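Local coordinates for surface glycan binding protein B (PDB 6E57) that binds mixed-linkage beta-glucan at the cell surface of a gut Bacteroides, probably helping to capture the polysaccharide for uptake and degradation, at residues H317-W322 with P358-H363; N330-L335 with G370-L375; L350-S355 with F405-H410. All coordinates share one frame; numbering follows the deposited sequence.

Contact 1 (H317-W322 with P358-H363); sequences HHYVSW and PTAEYH. With BGC (beta-D-glucopyranose), chain E; PO4 (phosphate ion), chain K.
Trp322, in the loop that follows strand 317-321, meets Tyr362 of the irregular segment 358-363, and no backbone hydrogen bond joins the two segments. The link is made by the side chains: the indole NE1 donates to the phenol OH of Tyr362 over 3.2 Å, a nearly straight bond (168°) whose acceptor lies in the indole plane. The two side chains cross at about a right angle, the tyrosine oxygen sitting at the NE1 edge while the chain E glucose lies over one face. With chi1 at 47°, CG of Trp322 stands between the backbone N and the carbonyl carbon. The glucose of chain E rests on the indole with its C2 3.8 Å above the plane and over the centre of the ring. The carbonyl O of the same tryptophan accepts a hydrogen bond from O6 of that sugar (3.2 Å). An aromatic platform under a pyranose ring is a recurrent device of carbohydrate-binding sites, and here it forms part of the glycan pocket, with Asp323 next in the chain. The ring of Tyr362 in turn packs against that of His410.

Farther back along the strand the contact is looser. The Tyr319 ring extends toward the loop, CG being anti to the backbone N, but its OH comes no nearer to CB of Ala360 than 4.5 Å. That hydroxyl instead donates to O3 of a phosphate ion (2.7 Å), an oxygen lying at the edge of the ring and in its plane. The ion probably comes from the crystallisation liquor. OG of Ser321 lies close to the same ion and is hydrogen-bonded to His410 ND1.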
loop_
_atom_site.group_PDB
_atom_site.type_symbol
_atom_site.label_atom_id
_atom_site.label_comp_id
_atom_site.label_asym_id
_atom_site.label_seq_id
_atom_site.Cartn_x
_atom_site.Cartn_y
_atom_site.Cartn_z
ATOM N N HIS A 317 -25.064 4.778 27.008
ATOM C CA HIS A 317 -25.490 5.792 26.040
ATOM C C HIS A 317 -25.549 7.159 26.737
ATOM O O HIS A 317 -26.612 7.583 27.204
ATOM C CB HIS A 317 -26.831 5.385 25.414
ATOM C CG HIS A 317 -27.298 6.292 24.326
ATOM N ND1 HIS A 317 -26.660 6.369 23.100
ATOM C CD2 HIS A 317 -28.341 7.147 24.263
ATOM C CE1 HIS A 317 -27.288 7.236 22.333
ATOM N NE2 HIS A 317 -28.323 7.729 23.024
ATOM N N HIS A 318 -24.393 7.836 26.790
ATOM C CA HIS A 318 -24.177 9.014 27.624
ATOM C C HIS A 318 -23.921 10.261 26.765
ATOM O O HIS A 318 -22.887 10.363 26.109
ATOM C CB HIS A 318 -23.008 8.757 28.578
ATOM C CG HIS A 318 -22.788 9.871 29.541
ATOM N ND1 HIS A 318 -23.411 9.911 30.771
ATOM C CD2 HIS A 318 -22.039 10.990 29.450
ATOM C CE1 HIS A 318 -23.046 11.005 31.405
ATOM N NE2 HIS A 318 -22.205 11.683 30.615
ATOM N N TYR A 319 -24.859 11.217 26.807
ATOM C CA TYR A 319 -24.776 12.450 26.029
ATOM C C TYR A 319 -23.677 13.346 26.606
ATOM O O TYR A 319 -23.460 13.359 27.821
ATOM C CB TYR A 319 -26.113 13.199 26.016
ATOM C CG TYR A 319 -26.119 14.411 25.117
ATOM C CD1 TYR A 319 -25.978 14.277 23.744
ATOM C CD2 TYR A 319 -26.229 15.694 25.630
ATOM C CE1 TYR A 319 -25.964 15.379 22.905
ATOM C CE2 TYR A 319 -26.215 16.808 24.804
ATOM C CZ TYR A 319 -26.080 16.651 23.435
ATOM O OH TYR A 319 -26.059 17.732 22.602
ATOM N N VAL A 320 -23.015 14.099 25.717
ATOM C CA VAL A 320 -21.942 15.026 26.071
ATOM C C VAL A 320 -22.244 16.394 25.450
ATOM O O VAL A 320 -22.432 16.496 24.243
ATOM C CB VAL A 320 -20.575 14.504 25.591
ATOM C CG1 VAL A 320 -19.455 15.483 25.913
ATOM C CG2 VAL A 320 -20.264 13.127 26.154
ATOM N N SER A 321 -22.272 17.439 26.286
ATOM C CA SER A 321 -22.414 18.811 25.812
ATOM C C SER A 321 -21.812 19.792 26.821
ATOM O O SER A 321 -22.258 19.883 27.953
ATOM C CB SER A 321 -23.841 19.160 25.529
ATOM O OG SER A 321 -23.969 20.552 25.278
ATOM N N TRP A 322 -20.822 20.553 26.358
ATOM C CA TRP A 322 -20.147 21.552 27.168
ATOM C C TRP A 322 -21.001 22.825 27.306
ATOM O O TRP A 322 -20.562 23.791 27.919
ATOM C CB TRP A 322 -18.750 21.847 26.603
ATOM C CG TRP A 322 -18.682 22.067 25.122
ATOM C CD1 TRP A 322 -19.658 22.568 24.311
ATOM C CD2 TRP A 322 -17.544 21.833 24.277
ATOM N NE1 TRP A 322 -19.214 22.637 23.019
ATOM C CE2 TRP A 322 -17.919 22.194 22.966
ATOM C CE3 TRP A 322 -16.250 21.344 24.492
ATOM C CZ2 TRP A 322 -17.048 22.082 21.884
ATOM C CZ3 TRP A 322 -15.390 21.233 23.421
ATOM C CH2 TRP A 322 -15.786 21.598 22.136
ATOM N N PRO A 358 -28.769 13.416 16.205
ATOM C CA PRO A 358 -29.268 14.056 14.982
ATOM C C PRO A 358 -29.791 15.496 15.129
ATOM O O PRO A 358 -29.567 16.309 14.242
ATOM C CB PRO A 358 -30.401 13.111 14.553
ATOM C CG PRO A 358 -29.926 11.756 15.028
ATOM C CD PRO A 358 -29.281 12.045 16.370
ATOM N N THR A 359 -30.459 15.804 16.246
ATOM C CA THR A 359 -31.078 17.122 16.460
ATOM C C THR A 359 -30.022 18.185 16.790
ATOM O O THR A 359 -30.319 19.374 16.753
ATOM C CB THR A 359 -32.132 17.079 17.575
ATOM O OG1 THR A 359 -31.488 16.699 18.792
ATOM C CG2 THR A 359 -33.264 16.124 17.270
ATOM N N ALA A 360 -28.801 17.751 17.122
ATOM C CA ALA A 360 -27.714 18.652 17.499
ATOM C C ALA A 360 -27.198 19.415 16.272
ATOM O O ALA A 360 -27.060 18.866 15.182
ATOM C CB ALA A 360 -26.604 17.885 18.171
ATOM N N GLU A 361 -26.881 20.689 16.508
ATOM C CA GLU A 361 -26.499 21.671 15.495
ATOM C C GLU A 361 -25.138 21.299 14.864
ATOM O O GLU A 361 -24.941 21.505 13.673
ATOM C CB GLU A 361 -26.548 23.070 16.130
ATOM C CG GLU A 361 -25.849 23.196 17.494
ATOM C CD GLU A 361 -26.675 23.037 18.771
ATOM O OE1 GLU A 361 -27.179 21.924 19.034
ATOM O OE2 GLU A 361 -26.779 24.018 19.528
ATOM N N TYR A 362 -24.214 20.737 15.659
ATOM C CA TYR A 362 -22.886 20.262 15.195
ATOM C C TYR A 362 -22.368 19.157 16.133
ATOM O O TYR A 362 -22.940 18.922 17.195
ATOM C CB TYR A 362 -21.878 21.415 15.142
ATOM C CG TYR A 362 -21.519 21.974 16.496
ATOM C CD1 TYR A 362 -22.295 22.961 17.082
ATOM C CD2 TYR A 362 -20.427 21.498 17.208
ATOM C CE1 TYR A 362 -21.991 23.475 18.333
ATOM C CE2 TYR A 362 -20.109 22.000 18.460
ATOM C CZ TYR A 362 -20.895 22.993 19.024
ATOM O OH TYR A 362 -20.608 23.500 20.255
ATOM N N HIS A 363 -21.267 18.499 15.743
ATOM C CA HIS A 363 -20.708 17.388 16.519
ATOM C C HIS A 363 -19.180 17.516 16.617
ATOM O O HIS A 363 -18.473 17.367 15.611
ATOM C CB HIS A 363 -21.123 16.042 15.910
ATOM C CG HIS A 363 -22.479 16.056 15.295
ATOM N ND1 HIS A 363 -23.626 15.873 16.034
ATOM C CD2 HIS A 363 -22.877 16.243 14.019
ATOM C CE1 HIS A 363 -24.673 15.945 15.240
ATOM N NE2 HIS A 363 -24.242 16.168 14.000
HETATM C C2 BGC E . -15.619 25.207 24.374
HETATM C C3 BGC E . -16.375 26.129 23.430
HETATM C C4 BGC E . -17.860 26.124 23.754
HETATM C C5 BGC E . -18.044 26.478 25.228
HETATM C C6 BGC E . -19.512 26.540 25.626
HETATM C C1 BGC E . -15.955 25.519 25.832
HETATM O O2 BGC E . -14.211 25.360 24.150
HETATM O O3 BGC E . -16.188 25.690 22.090
HETATM O O4 BGC E . -18.537 27.046 22.890
HETATM O O5 BGC E . -17.367 25.508 26.040
HETATM O O6 BGC E . -19.601 26.721 27.045
HETATM P P PO4 K . -27.551 21.015 24.675
HETATM O O1 PO4 K . -27.418 22.330 23.941
HETATM O O2 PO4 K . -26.918 21.135 26.041
HETATM O O3 PO4 K . -26.855 19.920 23.901
HETATM O O4 PO4 K . -29.019 20.680 24.817
#

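Contact 2 (N330-L335 with G370-L375); sequences NKTFGL and GYWTGL. With BGC (beta-D-glucopyranose), chain B; BGC (beta-D-glucopyranose), chain C; BGC (beta-D-glucopyranose), chain D; BGC (beta-D-glucopyranose), chain F.
Thr332 and Trp372 make the close part of this contact, a methyl group set against an indole. CG2 of Thr332 lies 3.3 Å from CZ2 of Trp372 and also neighbours CH2, approaching the benzo half of the ring at a slant. The methyl points there because CG2 is anti to the carbonyl carbon of Thr332, while OG1 takes the place between the backbone N and the carbonyl carbon. Leu406 and Val408 of strand 405-409 also touch the indole, beneath the face turned from the sugars, so that protein side chains support the ring from below. Trp372 itself has a left-handed backbone conformation (phi 71°, psi 23°), in keeping with a tight bend in the loop between strands 364-369 and 379-380.

These loops contribute Lys331, Tyr371 and Trp372 to the glycan pocket of the C-terminal domain, an aromatic sugar-binding surface. Two glucoses share the outer indole face: C4 of the chain B sugar is 3.8 Å above the plane and C1 of the chain D sugar lies at a similar height, both offset toward the rim.

Away from Thr332 the protein contact thins out. CE of Lys331 stays 4.5 Å from CH2 of Trp372, and the fully extended lysine chain passes on to the ligand, where NZ donates to O2 of the chain D glucose (2.8 Å). The same ammonium forms a salt bridge with Asp326, which probably helps to fix its position. Tyr371, partly exposed, is turned to the glycan: C5 of the chain F glucose lies 3.9 Å above its ring, toward the rim, and OH nears C4 of the chain C glucose. Its carbonyl O accepts a hydrogen bond from O2 of the chain B sugar (3.1 Å).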
loop_
_atom_site.group_PDB
_atom_site.type_symbol
_atom_site.label_atom_id
_atom_site.label_comp_id
_atom_site.label_asym_id
_atom_site.label_seq_id
_atom_site.Cartn_x
_atom_site.Cartn_y
_atom_site.Cartn_z
ATOM N N ASN A 330 -24.042 15.218 32.184
ATOM C CA ASN A 330 -23.899 15.107 30.736
ATOM C C ASN A 330 -23.136 16.310 30.156
ATOM O O ASN A 330 -23.195 16.541 28.950
ATOM C CB ASN A 330 -25.264 14.960 30.058
ATOM C CG ASN A 330 -25.957 13.663 30.411
ATOM O OD1 ASN A 330 -26.962 13.665 31.118
ATOM N ND2 ASN A 330 -25.422 12.551 29.932
ATOM N N LYS A 331 -22.417 17.069 30.993
ATOM C CA LYS A 331 -21.546 18.116 30.473
ATOM C C LYS A 331 -20.300 17.463 29.866
ATOM O O LYS A 331 -19.767 17.941 28.858
ATOM C CB LYS A 331 -21.126 19.132 31.535
ATOM C CG LYS A 331 -20.332 20.301 30.965
ATOM C CD LYS A 331 -19.920 21.347 31.964
ATOM C CE LYS A 331 -19.164 22.487 31.316
ATOM N NZ LYS A 331 -18.910 23.590 32.273
ATOM N N THR A 332 -19.845 16.386 30.516
ATOM C CA THR A 332 -18.730 15.572 30.066
ATOM C C THR A 332 -19.087 14.093 30.233
ATOM O O THR A 332 -20.138 13.755 30.777
ATOM C CB THR A 332 -17.464 15.881 30.875
ATOM O OG1 THR A 332 -17.682 15.424 32.212
ATOM C CG2 THR A 332 -17.108 17.351 30.880
ATOM N N PHE A 333 -18.190 13.226 29.762
ATOM C CA PHE A 333 -18.204 11.817 30.103
ATOM C C PHE A 333 -17.079 11.552 31.111
ATOM O O PHE A 333 -15.916 11.506 30.730
ATOM C CB PHE A 333 -18.053 10.953 28.848
ATOM C CG PHE A 333 -17.822 9.488 29.122
ATOM C CD1 PHE A 333 -18.889 8.629 29.329
ATOM C CD2 PHE A 333 -16.539 8.969 29.192
ATOM C CE1 PHE A 333 -18.680 7.285 29.592
ATOM C CE2 PHE A 333 -16.330 7.625 29.455
ATOM C CZ PHE A 333 -17.402 6.784 29.652
ATOM N N GLY A 334 -17.442 11.437 32.396
ATOM C CA GLY A 334 -16.578 10.865 33.436
ATOM C C GLY A 334 -16.697 9.352 33.424
ATOM O O GLY A 334 -16.385 8.716 32.425
ATOM N N LEU A 335 -17.134 8.777 34.541
ATOM C CA LEU A 335 -17.761 7.437 34.589
ATOM C C LEU A 335 -16.752 6.287 34.433
ATOM O O LEU A 335 -17.107 5.146 34.705
ATOM C CB LEU A 335 -18.880 7.343 33.544
ATOM C CG LEU A 335 -20.064 8.290 33.761
ATOM C CD1 LEU A 335 -21.206 7.965 32.810
ATOM C CD2 LEU A 335 -20.558 8.245 35.198
ATOM N N GLY A 370 -8.897 15.235 33.343
ATOM C CA GLY A 370 -9.844 15.889 34.245
ATOM C C GLY A 370 -9.676 17.399 34.274
ATOM O O GLY A 370 -10.601 18.104 34.659
ATOM N N TYR A 371 -8.489 17.886 33.877
ATOM C CA TYR A 371 -8.161 19.324 33.787
ATOM C C TYR A 371 -8.473 19.866 32.380
ATOM O O TYR A 371 -8.176 21.026 32.086
ATOM C CB TYR A 371 -6.681 19.568 34.108
ATOM C CG TYR A 371 -6.239 19.314 35.532
ATOM C CD1 TYR A 371 -7.029 18.624 36.442
ATOM C CD2 TYR A 371 -4.987 19.730 35.961
ATOM C CE1 TYR A 371 -6.605 18.384 37.739
ATOM C CE2 TYR A 371 -4.545 19.491 37.252
ATOM C CZ TYR A 371 -5.358 18.818 38.146
ATOM O OH TYR A 371 -4.937 18.577 39.423
ATOM N N TRP A 372 -9.050 19.013 31.521
ATOM C CA TRP A 372 -9.456 19.334 30.141
ATOM C C TRP A 372 -8.237 19.528 29.231
ATOM O O TRP A 372 -8.345 20.156 28.182
ATOM C CB TRP A 372 -10.394 20.550 30.096
ATOM C CG TRP A 372 -11.757 20.286 30.655
ATOM C CD1 TRP A 372 -12.063 19.868 31.917
ATOM C CD2 TRP A 372 -13.011 20.436 29.971
ATOM N NE1 TRP A 372 -13.418 19.748 32.064
ATOM C CE2 TRP A 372 -14.026 20.091 30.889
ATOM C CE3 TRP A 372 -13.376 20.830 28.681
ATOM C CZ2 TRP A 372 -15.377 20.127 30.552
ATOM C CZ3 TRP A 372 -14.713 20.868 28.350
ATOM C CH2 TRP A 372 -15.699 20.512 29.272
ATOM N N THR A 373 -7.094 18.956 29.618
ATOM C CA THR A 373 -5.919 18.907 28.762
ATOM C C THR A 373 -6.136 17.817 27.708
ATOM O O THR A 373 -6.348 16.661 28.054
ATOM C CB THR A 373 -4.646 18.636 29.571
ATOM O OG1 THR A 373 -4.619 19.552 30.665
ATOM C CG2 THR A 373 -3.384 18.777 28.747
ATOM N N GLY A 374 -6.080 18.205 26.432
ATOM C CA GLY A 374 -6.292 17.292 25.316
ATOM C C GLY A 374 -5.201 16.239 25.223
ATOM O O GLY A 374 -4.010 16.558 25.264
ATOM N N LEU A 375 -5.628 14.976 25.114
ATOM C CA LEU A 375 -4.750 13.838 24.879
ATOM C C LEU A 375 -4.519 13.673 23.374
ATOM O O LEU A 375 -3.577 13.001 22.954
ATOM C CB LEU A 375 -5.394 12.587 25.477
ATOM C CG LEU A 375 -5.613 12.634 26.986
ATOM C CD1 LEU A 375 -6.352 11.397 27.465
ATOM C CD2 LEU A 375 -4.289 12.783 27.716
HETATM C C2 BGC B . -10.333 23.308 33.112
HETATM C C3 BGC B . -11.298 24.229 32.387
HETATM C C4 BGC B . -12.704 23.664 32.495
HETATM C C5 BGC B . -13.061 23.479 33.966
HETATM C C6 BGC B . -14.464 22.920 34.138
HETATM C C1 BGC B . -10.794 23.102 34.558
HETATM O O2 BGC B . -9.015 23.869 33.045
HETATM O O3 BGC B . -10.895 24.353 31.023
HETATM O O4 BGC B . -13.644 24.582 31.936
HETATM O O5 BGC B . -12.129 22.602 34.593
HETATM O O6 BGC B . -14.712 22.682 35.526
HETATM C C2 BGC C . -4.465 21.547 41.656
HETATM C C3 BGC C . -5.656 22.202 40.983
HETATM C C4 BGC C . -6.773 21.199 40.751
HETATM C C5 BGC C . -7.078 20.351 41.987
HETATM C C6 BGC C . -7.945 19.153 41.607
HETATM C C1 BGC C . -4.885 20.779 42.902
HETATM O O1 BGC C . -3.761 20.050 43.408
HETATM O O2 BGC C . -3.533 22.568 42.007
HETATM O O3 BGC C . -5.264 22.748 39.721
HETATM O O4 BGC C . -7.953 21.917 40.374
HETATM O O5 BGC C . -5.895 19.828 42.587
HETATM O O6 BGC C . -9.083 19.067 42.470
HETATM C C2 BGC D . -15.432 24.816 30.387
HETATM C C3 BGC D . -15.911 24.570 28.965
HETATM C C4 BGC D . -14.898 25.086 27.955
HETATM C C5 BGC D . -13.481 24.621 28.313
HETATM C C6 BGC D . -12.405 25.251 27.445
HETATM C C1 BGC D . -14.019 24.294 30.587
HETATM O O2 BGC D . -16.313 24.179 31.315
HETATM O O3 BGC D . -17.156 25.236 28.760
HETATM O O4 BGC D . -15.270 24.572 26.667
HETATM O O5 BGC D . -13.149 24.933 29.663
HETATM O O6 BGC D . -11.241 24.428 27.541
HETATM C C2 BGC F . -9.851 21.727 38.927
HETATM C C3 BGC F . -10.330 21.552 37.498
HETATM C C4 BGC F . -9.623 22.519 36.565
HETATM C C5 BGC F . -8.113 22.479 36.762
HETATM C C6 BGC F . -7.444 23.484 35.833
HETATM C C1 BGC F . -8.328 21.725 39.000
HETATM O O2 BGC F . -10.397 20.673 39.729
HETATM O O3 BGC F . -11.734 21.801 37.440
HETATM O O4 BGC F . -9.906 22.174 35.202
HETATM O O5 BGC F . -7.806 22.741 38.135
HETATM O O6 BGC F . -6.090 23.697 36.218
#

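Contact 3 (L350-S355 with F405-H410); sequences LKVVYS and FLCVGH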
loop_
_atom_site.group_PDB
_atom_site.type_symbol
_atom_site.label_atom_id
_atom_site.label_comp_id
_atom_site.label_asym_id
_atom_site.label_seq_id
_atom_site.Cartn_x
_atom_site.Cartn_y
_atom_site.Cartn_z
ATOM N N LEU A 350 -6.775 2.618 23.554
ATOM C CA LEU A 350 -8.106 2.980 24.013
ATOM C C LEU A 350 -8.980 3.226 22.780
ATOM O O LEU A 350 -8.500 3.776 21.789
ATOM C CB LEU A 350 -8.022 4.231 24.895
ATOM C CG LEU A 350 -9.296 4.583 25.662
ATOM C CD1 LEU A 350 -9.488 3.662 26.855
ATOM C CD2 LEU A 350 -9.268 6.029 26.123
ATOM N N LYS A 351 -10.244 2.793 22.857
ATOM C CA LYS A 351 -11.236 2.979 21.799
ATOM C C LYS A 351 -12.509 3.560 22.421
ATOM O O LYS A 351 -12.998 3.036 23.407
ATOM C CB LYS A 351 -11.546 1.649 21.106
ATOM C CG LYS A 351 -12.641 1.699 20.044
ATOM C CD LYS A 351 -13.068 0.336 19.533
ATOM C CE LYS A 351 -11.999 -0.356 18.711
ATOM N NZ LYS A 351 -12.430 -1.702 18.260
ATOM N N VAL A 352 -13.026 4.640 21.830
ATOM C CA VAL A 352 -14.296 5.234 22.228
ATOM C C VAL A 352 -15.266 5.127 21.048
ATOM O O VAL A 352 -15.033 5.749 20.008
ATOM C CB VAL A 352 -14.126 6.702 22.662
ATOM C CG1 VAL A 352 -15.449 7.309 23.106
ATOM C CG2 VAL A 352 -13.075 6.853 23.751
ATOM N N VAL A 353 -16.332 4.331 21.217
ATOM C CA VAL A 353 -17.416 4.235 20.240
ATOM C C VAL A 353 -18.426 5.346 20.546
ATOM O O VAL A 353 -18.995 5.384 21.636
ATOM C CB VAL A 353 -18.092 2.850 20.249
ATOM C CG1 VAL A 353 -19.190 2.745 19.196
ATOM C CG2 VAL A 353 -17.082 1.724 20.078
ATOM N N TYR A 354 -18.643 6.231 19.567
ATOM C CA TYR A 354 -19.466 7.424 19.735
ATOM C C TYR A 354 -20.573 7.424 18.675
ATOM O O TYR A 354 -20.403 6.854 17.605
ATOM C CB TYR A 354 -18.607 8.689 19.645
ATOM C CG TYR A 354 -17.901 8.871 18.324
ATOM C CD1 TYR A 354 -16.654 8.309 18.093
ATOM C CD2 TYR A 354 -18.482 9.596 17.296
ATOM C CE1 TYR A 354 -16.008 8.456 16.874
ATOM C CE2 TYR A 354 -17.845 9.761 16.076
ATOM C CZ TYR A 354 -16.606 9.187 15.863
ATOM O OH TYR A 354 -15.981 9.349 14.662
ATOM N N SER A 355 -21.703 8.059 18.994
ATOM C CA SER A 355 -22.784 8.250 18.040
ATOM C C SER A 355 -23.281 9.697 18.114
ATOM O O SER A 355 -23.156 10.355 19.141
ATOM C CB SER A 355 -23.904 7.259 18.255
ATOM O OG SER A 355 -24.442 7.364 19.563
ATOM N N PHE A 405 -9.758 10.772 33.328
ATOM C CA PHE A 405 -10.063 10.800 31.907
ATOM C C PHE A 405 -11.434 11.447 31.693
ATOM O O PHE A 405 -12.362 11.196 32.460
ATOM C CB PHE A 405 -10.023 9.371 31.363
ATOM C CG PHE A 405 -10.502 9.201 29.945
ATOM C CD1 PHE A 405 -9.663 9.476 28.875
ATOM C CD2 PHE A 405 -11.782 8.739 29.683
ATOM C CE1 PHE A 405 -10.102 9.304 27.571
ATOM C CE2 PHE A 405 -12.223 8.574 28.378
ATOM C CZ PHE A 405 -11.382 8.857 27.325
ATOM N N LEU A 406 -11.543 12.275 30.647
ATOM C CA LEU A 406 -12.816 12.841 30.203
ATOM C C LEU A 406 -12.949 12.676 28.685
ATOM O O LEU A 406 -11.967 12.758 27.954
ATOM C CB LEU A 406 -12.883 14.328 30.568
ATOM C CG LEU A 406 -13.012 14.680 32.050
ATOM C CD1 LEU A 406 -13.108 16.184 32.218
ATOM C CD2 LEU A 406 -14.217 14.016 32.684
ATOM N N CYS A 407 -14.185 12.444 28.231
ATOM C CA CYS A 407 -14.596 12.761 26.872
ATOM C C CYS A 407 -15.436 14.044 26.916
ATOM O O CYS A 407 -16.423 14.141 27.646
ATOM C CB CYS A 407 -15.371 11.621 26.227
ATOM S SG CYS A 407 -14.323 10.212 25.784
ATOM N N VAL A 408 -15.005 15.021 26.120
ATOM C CA VAL A 408 -15.489 16.380 26.150
ATOM C C VAL A 408 -16.008 16.714 24.745
ATOM O O VAL A 408 -15.646 16.038 23.784
ATOM C CB VAL A 408 -14.340 17.292 26.620
ATOM C CG1 VAL A 408 -14.360 18.670 25.984
ATOM C CG2 VAL A 408 -14.300 17.392 28.135
ATOM N N GLY A 409 -16.873 17.729 24.637
ATOM C CA GLY A 409 -17.384 18.188 23.341
ATOM C C GLY A 409 -18.873 18.488 23.375
ATOM O O GLY A 409 -19.415 18.866 24.422
ATOM N N HIS A 410 -19.531 18.316 22.218
ATOM C CA HIS A 410 -20.949 18.635 22.044
ATOM C C HIS A 410 -21.587 17.745 20.974
ATOM O O HIS A 410 -20.971 17.435 19.968
ATOM C CB HIS A 410 -21.118 20.117 21.686
ATOM C CG HIS A 410 -22.528 20.508 21.401
ATOM N ND1 HIS A 410 -23.433 20.785 22.407
ATOM C CD2 HIS A 410 -23.192 20.664 20.238
ATOM C CE1 HIS A 410 -24.598 21.095 21.874
ATOM N NE2 HIS A 410 -24.476 21.029 20.543
#
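Leu350 and Phe405 point at each other from opposing strands, and their side chains meet midway between them. CD2 of the leucine is equally near to CE1 and CZ of the phenylalanine, 3.7 Å from each, so the methyl addresses the far end of the ring at a slant. Phe405 extends toward strand 350-355 with CG anti to its backbone N (chi1 172°). Val352 comes to the same ring from another direction: its CG2 stands near the ring plane at the edge, 4.4 Å from CZ. The valine thus serves two partners. SG of Cys407 sits before both of its methyls, 4.1 Å from CG1 and from CG2 of Val352, an apolar contact, and no polar bond is made between the two segments.

Around these four buried residues the apolar cluster continues. Leu367, from strand 364-369, touches Leu350, Val352 and Phe405, while the ring of Phe341 stacks on that of Phe405. Leu406 alternates with the inward-pointing Phe405 and Cys407 and is directed to the other side of its strand, where it touches Trp372 of the glycan pocket. Beyond the end of this strand the chain turns a corner at His410.

The strand axes approach to 10.9 Å and run in roughly the same direction with a signed crossing angle of -35°. Such spacing and twist, with side chains rather than backbone bonds joining the sheets, are those of two beta-sheets packed face to face in a beta-sandwich, here the core of the C-terminal glycan-binding domain.

In the fold
All three contacts lie in the C-terminal domain, on the same side of the chain's centre, and their segments interleave: 317-322, 330-335 and 350-355 come first, then their partners 358-363, 370-375 and 405-410 in the same order. Strand 405-409 of contact 3 runs close to both others. Contact 2 is centred about 9 Å from it and probably joined through Phe333 N to Cys407 O; contact 1, about 11 Å away, is probably joined through Trp322 N to Gly409 O. Contacts 1 and 2, centred about 15 Å apart, place Trp322 and Trp372 along one bound glycan, so strand 405-409, packing on the core with one side and on Trp372 with the other, probably helps to support the binding surface.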